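Local coordinates for protein CopC (Methylosinus trichosporium OB3b, PDB 5ICU) that binds copper(II) and, as a periplasmic protein of the CopC family, probably serves in copper handling and homeostasis, at residues A[24-29]-A[75-80]; A[28-33]-A[59-64]; A[66-71]-A[91-96]. One frame throughout, in Å; residues are numbered along the deposited sequence.

Interaction 1: residues A[24-29]-A[75-80]; sequences LRFGGG and VKFRVL
The rings of F26 and F77 meet as an offset edge-to-face pair: the edge of F26 is turned toward the face of F77, with the planes at 72° and the ring centroids 5.8 Å apart. At the edge of the F26 ring, CD2 and CE2 of F77 lie close to its plane, and the nearest approach is F26 CE2 to F77 CE2 at 3.9 Å. Two methyls come up to the rings obliquely. CD1 of L24 meets CD1 of F77 at 3.9 Å and also touches F77 CB and CG, near the root of that ring, while CG1 of V79 reaches CZ of F26 at 3.8 Å. CG2 of V79 adds a touch on F26 CE2, which thus sits among atoms of both V79 and F77. The ring of F77 is swung between its own backbone N and carbonyl carbon (chi1 57°), a setting that lays its near side, CG and CD1, against L24.

The strands 24-26 and 75-80 belong to the two facing sheets of the CopC beta sandwich; their axes pass 10.9 Å apart at 40°, too far for backbone pairing. Y91 also covers L24, L4 touches F77, and L61 reaches both F26 and V79. All four side chains are buried hydrocarbon, so dispersion and shape hold the sheets here, with at most a weak attraction between the F26 edge and the F77 face; no charged group takes part.

Interaction 2: residues A[28-33]-A[59-64]; sequences GGVEPA and RELTLD
This is an apolar contact, edged by an arginine lying along backbone, between the loop 28-33 and the start of strand 60-64. The loop leaves strand 21-26 and leads to strand 36-40. Its central meeting is V30 with L61, whose side chains are set at a slant to each other: CG2 of V30 touches CG of L61 at 3.7 Å and stays close to CD1 on the same branch point. The other methyl of L61, CD2, turns to the proline, where it meets P32 CB at 3.8 Å and lies equally near P32 CA. The first torsion of L61 (chi1 -67°) sets CG anti to the carbonyl carbon and against V30, and the second (chi2 173°) then turns CD2 to P32. In the CopC beta sandwich the loop carries the chain from one sheet to the other, and L61 sits between them, packed also against F26, V79 and I37. An alanine here would probably open a gap beside V30 and P32, leaving both without their apolar partner on strand 60-64.

At the other end R59 runs extended from CG to NE past the two glycines. Its CG lies 3.6 Å from G28 O, and farther along NE comes 3.8 Å from G28 CA, which sits over one face of the guanidinium. These are van der Waals contacts of the arginine's chain and flat group with bare backbone. The loop itself is pinned elsewhere: backbone hydrogen bonds join G29 to S82, V30 to P58 and E31 to L80.

Interaction 3: residues A[66-71]-A[91-96]; sequences PELAVG and YEFTVD
A short antiparallel bridge at the end of the larger sheet joins G71, the first residue of strand 71-80, to V95, the last of strand 86-95. The two form a hydrogen-bonded pair. G71 N gives its hydrogen to V95 O at 3.0 Å, and V95 N returns one to G71 O at 2.8 Å. Around this pair the oxygens gather weaker partners: V70 CA makes a bent CA-H...O contact with V95 O, and T94 CA one with G71 O. G71 has backbone angles (phi 141°) at which a CB would collide with the carbonyl oxygen of V70, so a residue without a side chain fits this corner.

Before the bridge, residues 68-70 wrap around V95. CG1 of V70 presses on V95 O at 3.4 Å, while its CG2 reaches the carbonyl of D96. V95 CB lies 4.0 Å from A69 O, and V95 CG1, anti to the backbone N (chi1 179°), lies near L68 O and V70 CA. Deeper in, L68 crosses F93 at about a right angle, and its CD1 meets CZ at the edge of the F93 ring at 3.9 Å. On the same strand T94 OG1 donates to E92 OE2 at 2.8 Å, meeting the carboxylate on its syn side.

L68 further packs on Y73 and on V47 of strand 46-50, F93 lies on V75, and D96 OD1 is bonded to H14 of strand 14-15, the strand that runs parallel to 86-95.

In the fold
Interactions 1 and 2 are close neighbours, their centres about 6 Å apart; they share G28 and G29, and strands 21-26 and 60-64 are paired through F26 N to R59 O at 2.8 Å and L24 N to L61 O at 2.9 Å. The centre of interaction 3 is about 20 Å from that of interaction 1, across the middle of the chain, yet strands 71-80 and 86-95 tie them together: V75 N bonds Y91 O at 2.8 Å. The copper(II) ion, bound by H1, D83 and H85, is near the first two: the L80 side chain in interaction 1 is about 9 Å from it, as is G28, whereas interaction 3 is at the sandwich's other end.

Interaction 1: residues A[24-29]-A[75-80]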
ATOM      1  N   LEU A  24       1.731   0.956   5.370  1.00  8.05           N
ATOM      2  CA  LEU A  24       0.890   2.123   5.602  1.00  7.84           C
ATOM      3  C   LEU A  24       0.729   2.371   7.078  1.00  8.05           C
ATOM      4  O   LEU A  24       0.567   1.417   7.841  1.00  8.24           O
ATOM      5  CB  LEU A  24      -0.483   1.869   4.981  1.00  7.39           C
ATOM      6  CG  LEU A  24      -0.568   1.512   3.501  1.00  7.19           C
ATOM      7  CD1 LEU A  24      -2.023   1.391   3.071  1.00  7.04           C
ATOM      8  CD2 LEU A  24       0.116   2.522   2.621  1.00  7.24           C
ATOM      9  N   ARG A  25       0.762   3.634   7.495  1.00  7.96           N
ATOM     10  CA  ARG A  25       0.519   4.017   8.889  1.00  8.57           C
ATOM     11  C   ARG A  25      -0.570   5.056   8.896  1.00  7.85           C
ATOM     12  O   ARG A  25      -0.593   5.983   8.058  1.00  7.63           O
ATOM     13  CB  ARG A  25       1.799   4.562   9.535  1.00 10.14           C
ATOM     14  CG  ARG A  25       1.608   4.998  10.960  1.00 12.21           C
ATOM     15  CD  ARG A  25       2.901   5.143  11.725  1.00 14.62           C
ATOM     16  NE  ARG A  25       3.752   6.176  11.170  1.00 17.50           N
ATOM     17  CZ  ARG A  25       3.673   7.486  11.458  1.00 19.71           C
ATOM     18  NH1 ARG A  25       2.767   7.957  12.318  1.00 20.82           N
ATOM     19  NH2 ARG A  25       4.534   8.341  10.896  1.00 22.02           N
ATOM     20  N   PHE A  26      -1.497   4.895   9.840  1.00  7.39           N
ATOM     21  CA  PHE A  26      -2.714   5.689   9.951  1.00  7.16           C
ATOM     22  C   PHE A  26      -2.685   6.521  11.222  1.00  7.30           C
ATOM     23  O   PHE A  26      -1.914   6.247  12.143  1.00  7.78           O
ATOM     24  CB  PHE A  26      -3.943   4.784   9.862  1.00  6.88           C
ATOM     25  CG  PHE A  26      -4.023   4.008   8.582  1.00  6.58           C
ATOM     26  CD1 PHE A  26      -3.374   2.797   8.440  1.00  6.62           C
ATOM     27  CD2 PHE A  26      -4.689   4.517   7.491  1.00  6.46           C
ATOM     28  CE1 PHE A  26      -3.400   2.100   7.239  1.00  6.54           C
ATOM     29  CE2 PHE A  26      -4.705   3.840   6.299  1.00  6.30           C
ATOM     30  CZ  PHE A  26      -4.043   2.635   6.173  1.00  6.35           C
ATOM     31  N   GLY A  27      -3.586   7.491  11.295  1.00  7.41           N
ATOM     32  CA  GLY A  27      -3.702   8.350  12.451  1.00  7.87           C
ATOM     33  C   GLY A  27      -4.427   7.786  13.639  1.00  8.03           C
ATOM     34  O   GLY A  27      -4.476   8.438  14.710  1.00  9.44           O
ATOM     35  N   GLY A  28      -5.005   6.616  13.487  1.00  7.61           N
ATOM     36  CA  GLY A  28      -5.703   5.900  14.566  1.00  7.63           C
ATOM     37  C   GLY A  28      -5.644   4.436  14.199  1.00  7.37           C
ATOM     38  O   GLY A  28      -5.098   4.030  13.145  1.00  7.25           O
ATOM     39  N   GLY A  29      -6.207   3.594  15.063  1.00  7.18           N
ATOM     40  CA  GLY A  29      -6.190   2.143  14.828  1.00  7.07           C
ATOM     41  C   GLY A  29      -6.984   1.784  13.578  1.00  6.75           C
ATOM     42  O   GLY A  29      -7.978   2.412  13.237  1.00  6.40           O
ATOM     43  N   VAL A  75      -1.366   2.311  -5.374  1.00  5.99           N
ATOM     44  CA  VAL A  75      -1.772   1.658  -4.161  1.00  5.94           C
ATOM     45  C   VAL A  75      -3.102   2.244  -3.806  1.00  5.77           C
ATOM     46  O   VAL A  75      -3.201   3.465  -3.657  1.00  6.09           O
ATOM     47  CB  VAL A  75      -0.767   1.945  -3.025  1.00  6.10           C
ATOM     48  CG1 VAL A  75      -1.316   1.372  -1.725  1.00  6.14           C
ATOM     49  CG2 VAL A  75       0.614   1.373  -3.350  1.00  6.34           C
ATOM     50  N   LYS A  76      -4.110   1.391  -3.629  1.00  5.43           N
ATOM     51  CA  LYS A  76      -5.376   1.861  -3.063  1.00  5.39           C
ATOM     52  C   LYS A  76      -5.644   1.120  -1.791  1.00  5.27           C
ATOM     53  O   LYS A  76      -5.169   0.016  -1.599  1.00  5.35           O
ATOM     54  CB  LYS A  76      -6.531   1.758  -4.050  1.00  5.71           C
ATOM     55  CG  LYS A  76      -6.953   0.373  -4.472  1.00  6.00           C
ATOM     56  CD  LYS A  76      -8.140   0.383  -5.438  1.00  6.40           C
ATOM     57  CE  LYS A  76      -8.725  -1.007  -5.679  1.00  6.81           C
ATOM     58  NZ  LYS A  76      -9.871  -0.984  -6.642  1.00  7.49           N
ATOM     59  N   PHE A  77      -6.417   1.728  -0.916  1.00  4.98           N
ATOM     60  CA  PHE A  77      -6.704   1.128   0.391  1.00  4.84           C
ATOM     61  C   PHE A  77      -8.093   1.485   0.842  1.00  4.72           C
ATOM     62  O   PHE A  77      -8.574   2.558   0.563  1.00  4.70           O
ATOM     63  CB  PHE A  77      -5.640   1.448   1.438  1.00  4.91           C
ATOM     64  CG  PHE A  77      -5.421   2.909   1.649  1.00  4.96           C
ATOM     65  CD1 PHE A  77      -4.470   3.582   0.886  1.00  4.96           C
ATOM     66  CD2 PHE A  77      -6.147   3.664   2.585  1.00  5.06           C
ATOM     67  CE1 PHE A  77      -4.258   4.932   1.019  1.00  5.17           C
ATOM     68  CE2 PHE A  77      -5.920   5.026   2.734  1.00  5.17           C
ATOM     69  CZ  PHE A  77      -5.001   5.653   1.925  1.00  5.19           C
ATOM     70  N   ARG A  78      -8.695   0.559   1.591  1.00  4.67           N
ATOM     71  CA  ARG A  78     -10.011   0.788   2.132  1.00  5.01           C
ATOM     72  C   ARG A  78     -10.028   0.095   3.483  1.00  4.92           C
ATOM     73  O   ARG A  78     -10.028  -1.151   3.546  1.00  5.09           O
ATOM     74  CB  ARG A  78     -11.025   0.212   1.171  1.00  5.20           C
ATOM     75  CG  ARG A  78     -12.506   0.676   1.484  1.00  5.47           C
ATOM     76  CD  ARG A  78     -13.467   0.392   0.337  1.00  5.77           C
ATOM     77  NE  ARG A  78     -14.839   0.796   0.675  1.00  6.12           N
ATOM     78  CZ  ARG A  78     -15.699   0.088   1.403  1.00  6.27           C
ATOM     79  NH1 ARG A  78     -15.378  -1.087   1.887  1.00  6.34           N
ATOM     80  NH2 ARG A  78     -16.916   0.579   1.663  1.00  6.61           N
ATOM     81  N   VAL A  79      -9.936   0.882   4.553  1.00  5.16           N
ATOM     82  CA  VAL A  79      -9.683   0.359   5.880  1.00  5.30           C
ATOM     83  C   VAL A  79     -10.866   0.609   6.781  1.00  5.17           C
ATOM     84  O   VAL A  79     -11.585   1.597   6.611  1.00  5.09           O
ATOM     85  CB  VAL A  79      -8.381   0.954   6.497  1.00  5.67           C
ATOM     86  CG1 VAL A  79      -7.190   0.672   5.578  1.00  5.86           C
ATOM     87  CG2 VAL A  79      -8.497   2.447   6.779  1.00  5.70           C
ATOM     88  N   LEU A  80     -11.021  -0.282   7.755  1.00  5.32           N
ATOM     89  CA  LEU A  80     -12.017  -0.070   8.835  1.00  5.58           C
ATOM     90  C   LEU A  80     -11.290   0.475  10.045  1.00  5.86           C
ATOM     91  O   LEU A  80     -10.449  -0.192  10.610  1.00  6.24           O
ATOM     92  CB  LEU A  80     -12.758  -1.376   9.162  1.00  5.71           C
ATOM     93  CG  LEU A  80     -13.846  -1.202  10.243  1.00  6.08           C
ATOM     94  CD1 LEU A  80     -14.913  -0.244   9.857  1.00  6.46           C
ATOM     95  CD2 LEU A  80     -14.397  -2.537  10.601  1.00  6.47           C
TER

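Interaction 2: residues A[28-33]-A[59-64]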
ATOM      1  N   GLY A  28      -5.005   6.616  13.487  1.00  7.61           N
ATOM      2  CA  GLY A  28      -5.703   5.900  14.566  1.00  7.63           C
ATOM      3  C   GLY A  28      -5.644   4.436  14.199  1.00  7.37           C
ATOM      4  O   GLY A  28      -5.098   4.030  13.145  1.00  7.25           O
ATOM      5  N   GLY A  29      -6.207   3.594  15.063  1.00  7.18           N
ATOM      6  CA  GLY A  29      -6.190   2.143  14.828  1.00  7.07           C
ATOM      7  C   GLY A  29      -6.984   1.784  13.578  1.00  6.75           C
ATOM      8  O   GLY A  29      -7.978   2.412  13.237  1.00  6.40           O
ATOM      9  N   VAL A  30      -6.585   0.686  12.952  1.00  6.80           N
ATOM     10  CA  VAL A  30      -7.368   0.049  11.905  1.00  6.92           C
ATOM     11  C   VAL A  30      -7.455  -1.434  12.212  1.00  7.32           C
ATOM     12  O   VAL A  30      -6.630  -1.984  12.917  1.00  8.15           O
ATOM     13  CB  VAL A  30      -6.749   0.292  10.514  1.00  6.76           C
ATOM     14  CG1 VAL A  30      -6.831   1.762  10.134  1.00  6.79           C
ATOM     15  CG2 VAL A  30      -5.325  -0.198  10.414  1.00  6.95           C
ATOM     16  N   GLU A  31      -8.480  -2.076  11.644  1.00  7.54           N
ATOM     17  CA  GLU A  31      -8.750  -3.483  11.891  1.00  8.06           C
ATOM     18  C   GLU A  31      -8.201  -4.280  10.735  1.00  7.25           C
ATOM     19  O   GLU A  31      -8.798  -4.278   9.666  1.00  6.67           O
ATOM     20  CB  GLU A  31     -10.254  -3.643  11.963  1.00  9.34           C
ATOM     21  CG  GLU A  31     -10.953  -3.026  13.143  1.00 11.29           C
ATOM     22  CD  GLU A  31     -12.342  -3.702  13.407  1.00 13.51           C
ATOM     23  OE1 GLU A  31     -12.732  -4.712  12.744  1.00 16.70           O
ATOM     24  OE2 GLU A  31     -13.094  -3.266  14.314  1.00 17.72           O
ATOM     25  N   PRO A  32      -7.069  -4.988  10.875  1.00  7.21           N
ATOM     26  CA  PRO A  32      -6.494  -5.653   9.727  1.00  6.92           C
ATOM     27  C   PRO A  32      -7.415  -6.655   8.997  1.00  6.61           C
ATOM     28  O   PRO A  32      -7.388  -6.749   7.759  1.00  6.88           O
ATOM     29  CB  PRO A  32      -5.211  -6.335  10.253  1.00  7.41           C
ATOM     30  CG  PRO A  32      -5.116  -5.976  11.638  1.00  8.08           C
ATOM     31  CD  PRO A  32      -6.209  -5.107  12.063  1.00  7.54           C
ATOM     32  N   ALA A  33      -8.224  -7.408   9.739  1.00  6.30           N
ATOM     33  CA  ALA A  33      -9.074  -8.428   9.114  1.00  6.30           C
ATOM     34  C   ALA A  33     -10.198  -7.811   8.316  1.00  6.06           C
ATOM     35  O   ALA A  33     -10.810  -8.511   7.482  1.00  6.08           O
ATOM     36  CB  ALA A  33      -9.640  -9.337  10.172  1.00  6.65           C
ATOM     37  N   ARG A  59      -2.032   0.907  14.419  1.00  9.26           N
ATOM     38  CA  ARG A  59      -2.133   1.953  13.408  1.00  9.43           C
ATOM     39  C   ARG A  59      -1.450   1.570  12.099  1.00  9.15           C
ATOM     40  O   ARG A  59      -1.413   2.390  11.185  1.00  8.76           O
ATOM     41  CB  ARG A  59      -1.544   3.267  13.914  1.00 10.67           C
ATOM     42  CG  ARG A  59      -2.183   3.735  15.180  1.00 12.11           C
ATOM     43  CD  ARG A  59      -1.793   5.157  15.514  1.00 14.41           C
ATOM     44  NE  ARG A  59      -2.501   5.601  16.680  1.00 17.80           N
ATOM     45  CZ  ARG A  59      -2.417   6.815  17.212  1.00 20.73           C
ATOM     46  NH1 ARG A  59      -1.635   7.746  16.659  1.00 22.74           N
ATOM     47  NH2 ARG A  59      -3.150   7.082  18.298  1.00 22.59           N
ATOM     48  N   GLU A  60      -0.887   0.370  11.981  1.00  8.95           N
ATOM     49  CA  GLU A  60      -0.096   0.004  10.797  1.00  9.44           C
ATOM     50  C   GLU A  60      -0.656  -1.168  10.048  1.00  8.65           C
ATOM     51  O   GLU A  60      -1.208  -2.061  10.648  1.00  8.57           O
ATOM     52  CB  GLU A  60       1.363  -0.264  11.196  1.00 10.92           C
ATOM     53  CG  GLU A  60       1.982   0.991  11.772  1.00 12.80           C
ATOM     54  CD  GLU A  60       3.419   0.871  12.197  1.00 15.50           C
ATOM     55  OE1 GLU A  60       4.112  -0.096  11.814  1.00 17.15           O
ATOM     56  OE2 GLU A  60       3.875   1.784  12.923  1.00 17.69           O
ATOM     57  N   LEU A  61      -0.478  -1.159   8.736  1.00  8.09           N
ATOM     58  CA  LEU A  61      -0.798  -2.317   7.905  1.00  8.07           C
ATOM     59  C   LEU A  61       0.326  -2.531   6.954  1.00  8.23           C
ATOM     60  O   LEU A  61       0.962  -1.563   6.493  1.00  8.42           O
ATOM     61  CB  LEU A  61      -2.074  -2.117   7.092  1.00  7.94           C
ATOM     62  CG  LEU A  61      -3.382  -2.039   7.856  1.00  8.19           C
ATOM     63  CD1 LEU A  61      -4.455  -1.674   6.883  1.00  8.22           C
ATOM     64  CD2 LEU A  61      -3.689  -3.337   8.589  1.00  8.24           C
ATOM     65  N   THR A  62       0.516  -3.786   6.551  1.00  8.14           N
ATOM     66  CA  THR A  62       1.454  -4.089   5.453  1.00  8.66           C
ATOM     67  C   THR A  62       0.824  -5.003   4.410  1.00  8.52           C
ATOM     68  O   THR A  62      -0.169  -5.719   4.691  1.00  8.33           O
ATOM     69  CB  THR A  62       2.762  -4.721   5.953  1.00  9.22           C
ATOM     70  OG1 THR A  62       2.485  -5.985   6.538  1.00  9.89           O
ATOM     71  CG2 THR A  62       3.511  -3.841   6.932  1.00  9.53           C
ATOM     72  N   LEU A  63       1.364  -4.931   3.183  1.00  8.95           N
ATOM     73  CA  LEU A  63       0.964  -5.837   2.112  1.00  9.66           C
ATOM     74  C   LEU A  63       2.256  -6.342   1.459  1.00 10.14           C
ATOM     75  O   LEU A  63       3.047  -5.527   0.969  1.00 10.18           O
ATOM     76  CB  LEU A  63       0.109  -5.091   1.094  1.00  9.84           C
ATOM     77  CG  LEU A  63      -0.245  -5.909  -0.171  1.00 10.56           C
ATOM     78  CD1 LEU A  63      -1.039  -7.142   0.189  1.00 11.14           C
ATOM     79  CD2 LEU A  63      -0.960  -4.987  -1.121  1.00 10.90           C
ATOM     80  N   ASP A  64       2.422  -7.668   1.403  1.00 11.15           N
ATOM     81  CA  ASP A  64       3.580  -8.254   0.694  1.00 13.00           C
ATOM     82  C   ASP A  64       3.343  -8.158  -0.798  1.00 12.04           C
ATOM     83  O   ASP A  64       2.291  -8.567  -1.298  1.00 12.85           O
ATOM     84  CB  ASP A  64       3.739  -9.684   1.114  1.00 15.46           C
ATOM     85  CG  ASP A  64       4.261  -9.816   2.525  1.00 18.38           C
ATOM     86  OD1 ASP A  64       4.761  -8.825   3.118  1.00 22.79           O
ATOM     87  OD2 ASP A  64       4.182 -10.939   3.049  1.00 24.02           O
TER

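Interaction 3: residues A[66-71]-A[91-96]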
ATOM      1  N   PRO A  66       4.299  -9.009  -4.784  1.00 10.35           N
ATOM      2  CA  PRO A  66       5.127  -9.812  -5.710  1.00 10.61           C
ATOM      3  C   PRO A  66       6.126  -8.916  -6.399  1.00 10.59           C
ATOM      4  O   PRO A  66       6.137  -7.700  -6.225  1.00 10.31           O
ATOM      5  CB  PRO A  66       4.108 -10.315  -6.730  1.00 10.74           C
ATOM      6  CG  PRO A  66       3.119  -9.191  -6.790  1.00 10.73           C
ATOM      7  CD  PRO A  66       3.014  -8.613  -5.398  1.00 10.65           C
ATOM      8  N   GLU A  67       7.039  -9.502  -7.152  1.00 10.67           N
ATOM      9  CA  GLU A  67       7.984  -8.778  -7.932  1.00 11.27           C
ATOM     10  C   GLU A  67       7.285  -7.927  -8.944  1.00 10.89           C
ATOM     11  O   GLU A  67       6.517  -8.459  -9.761  1.00 12.78           O
ATOM     12  CB  GLU A  67       8.945  -9.760  -8.622  1.00 11.92           C
ATOM     13  CG  GLU A  67      10.026  -9.103  -9.451  1.00 12.41           C
ATOM     14  CD  GLU A  67      11.043  -8.291  -8.661  1.00 12.85           C
ATOM     15  OE1 GLU A  67      11.100  -8.410  -7.435  1.00 12.87           O
ATOM     16  OE2 GLU A  67      11.870  -7.575  -9.295  1.00 14.68           O
ATOM     17  N   LEU A  68       7.502  -6.626  -8.847  1.00 10.13           N
ATOM     18  CA  LEU A  68       6.886  -5.648  -9.719  1.00  9.93           C
ATOM     19  C   LEU A  68       7.811  -5.232 -10.852  1.00 10.40           C
ATOM     20  O   LEU A  68       8.909  -4.744 -10.611  1.00 11.13           O
ATOM     21  CB  LEU A  68       6.487  -4.404  -8.932  1.00  9.86           C
ATOM     22  CG  LEU A  68       5.513  -4.582  -7.750  1.00  9.72           C
ATOM     23  CD1 LEU A  68       5.165  -3.230  -7.205  1.00  9.71           C
ATOM     24  CD2 LEU A  68       4.268  -5.339  -8.138  1.00  9.88           C
ATOM     25  N   ALA A  69       7.296  -5.351 -12.078  1.00 10.20           N
ATOM     26  CA  ALA A  69       7.952  -4.855 -13.251  1.00 10.09           C
ATOM     27  C   ALA A  69       8.161  -3.357 -13.174  1.00 10.20           C
ATOM     28  O   ALA A  69       7.404  -2.642 -12.516  1.00  9.83           O
ATOM     29  CB  ALA A  69       7.132  -5.215 -14.475  1.00 10.11           C
ATOM     30  N   VAL A  70       9.176  -2.849 -13.820  1.00 10.12           N
ATOM     31  CA  VAL A  70       9.413  -1.440 -13.957  1.00 10.15           C
ATOM     32  C   VAL A  70       8.150  -0.780 -14.526  1.00 10.27           C
ATOM     33  O   VAL A  70       7.532  -1.298 -15.466  1.00 11.24           O
ATOM     34  CB  VAL A  70      10.676  -1.205 -14.857  1.00 10.55           C
ATOM     35  CG1 VAL A  70      10.767   0.214 -15.314  1.00 10.77           C
ATOM     36  CG2 VAL A  70      11.931  -1.643 -14.140  1.00 10.78           C
ATOM     37  N   GLY A  71       7.796   0.353 -13.940  1.00  9.71           N
ATOM     38  CA  GLY A  71       6.660   1.149 -14.344  1.00  9.80           C
ATOM     39  C   GLY A  71       5.932   1.733 -13.143  1.00  9.40           C
ATOM     40  O   GLY A  71       6.400   1.689 -12.006  1.00  9.46           O
ATOM     41  N   TYR A  91      -2.750   6.249  -3.895  1.00  5.27           N
ATOM     42  CA  TYR A  91      -1.629   7.061  -4.383  1.00  5.68           C
ATOM     43  C   TYR A  91      -0.801   6.287  -5.381  1.00  6.06           C
ATOM     44  O   TYR A  91      -0.922   5.080  -5.447  1.00  5.69           O
ATOM     45  CB  TYR A  91      -0.759   7.548  -3.217  1.00  5.92           C
ATOM     46  CG  TYR A  91      -0.047   6.420  -2.453  1.00  6.07           C
ATOM     47  CD1 TYR A  91       1.202   5.939  -2.869  1.00  6.25           C
ATOM     48  CD2 TYR A  91      -0.593   5.833  -1.305  1.00  6.22           C
ATOM     49  CE1 TYR A  91       1.830   4.896  -2.183  1.00  6.52           C
ATOM     50  CE2 TYR A  91       0.032   4.825  -0.630  1.00  6.66           C
ATOM     51  CZ  TYR A  91       1.260   4.362  -1.057  1.00  6.63           C
ATOM     52  OH  TYR A  91       1.910   3.363  -0.368  1.00  7.64           O
ATOM     53  N   GLU A  92       0.029   6.994  -6.134  1.00  7.22           N
ATOM     54  CA  GLU A  92       0.848   6.392  -7.168  1.00  8.25           C
ATOM     55  C   GLU A  92       2.296   6.320  -6.719  1.00  8.34           C
ATOM     56  O   GLU A  92       2.752   7.146  -5.936  1.00  8.76           O
ATOM     57  CB  GLU A  92       0.719   7.210  -8.450  1.00  9.34           C
ATOM     58  CG  GLU A  92       1.457   6.696  -9.678  1.00 10.70           C
ATOM     59  CD  GLU A  92       2.835   7.285  -9.924  0.50 11.53           C
ATOM     60  OE1 GLU A  92       3.195   8.356  -9.386  0.50 12.95           O
ATOM     61  OE2 GLU A  92       3.588   6.665 -10.687  0.50 12.09           O
ATOM     62  N   PHE A  93       3.019   5.324  -7.227  1.00  8.26           N
ATOM     63  CA  PHE A  93       4.497   5.307  -7.113  1.00  8.51           C
ATOM     64  C   PHE A  93       5.044   4.637  -8.350  1.00  8.68           C
ATOM     65  O   PHE A  93       4.324   3.985  -9.062  1.00  8.78           O
ATOM     66  CB  PHE A  93       4.996   4.649  -5.833  1.00  8.55           C
ATOM     67  CG  PHE A  93       4.865   3.163  -5.816  1.00  8.43           C
ATOM     68  CD1 PHE A  93       3.708   2.563  -5.421  1.00  8.54           C
ATOM     69  CD2 PHE A  93       5.936   2.343  -6.209  1.00  8.79           C
ATOM     70  CE1 PHE A  93       3.590   1.191  -5.396  1.00  8.44           C
ATOM     71  CE2 PHE A  93       5.824   0.982  -6.192  1.00  8.60           C
ATOM     72  CZ  PHE A  93       4.656   0.379  -5.790  1.00  8.67           C
ATOM     73  N   THR A  94       6.341   4.838  -8.591  1.00  8.93           N
ATOM     74  CA  THR A  94       7.004   4.285  -9.772  1.00  8.98           C
ATOM     75  C   THR A  94       8.194   3.444  -9.384  1.00  8.56           C
ATOM     76  O   THR A  94       8.977   3.829  -8.509  1.00  8.61           O
ATOM     77  CB  THR A  94       7.456   5.416 -10.705  1.00  9.59           C
ATOM     78  OG1 THR A  94       6.313   6.179 -11.143  1.00 10.59           O
ATOM     79  CG2 THR A  94       8.130   4.821 -11.938  1.00 10.10           C
ATOM     80  N   VAL A  95       8.272   2.266 -10.010  1.00  8.19           N
ATOM     81  CA  VAL A  95       9.464   1.395  -9.939  1.00  8.29           C
ATOM     82  C   VAL A  95      10.326   1.764 -11.122  1.00  8.32           C
ATOM     83  O   VAL A  95       9.950   1.558 -12.260  1.00  8.19           O
ATOM     84  CB  VAL A  95       9.073  -0.088  -9.981  1.00  8.19           C
ATOM     85  CG1 VAL A  95      10.300  -0.977  -9.934  1.00  8.55           C
ATOM     86  CG2 VAL A  95       8.135  -0.426  -8.813  1.00  8.20           C
ATOM     87  N   ASP A  96      11.469   2.361 -10.820  1.00  8.46           N
ATOM     88  CA  ASP A  96      12.481   2.672 -11.842  1.00  8.67           C
ATOM     89  C   ASP A  96      13.355   1.453 -12.159  1.00  8.22           C
ATOM     90  O   ASP A  96      13.537   0.593 -11.330  1.00  8.26           O
ATOM     91  CB  ASP A  96      13.434   3.758 -11.322  1.00  9.62           C
ATOM     92  CG  ASP A  96      12.829   5.123 -11.137  1.00 10.66           C
ATOM     93  OD1 ASP A  96      11.795   5.400 -11.742  1.00 11.35           O
ATOM     94  OD2 ASP A  96      13.467   5.916 -10.397  1.00 11.75           O
TER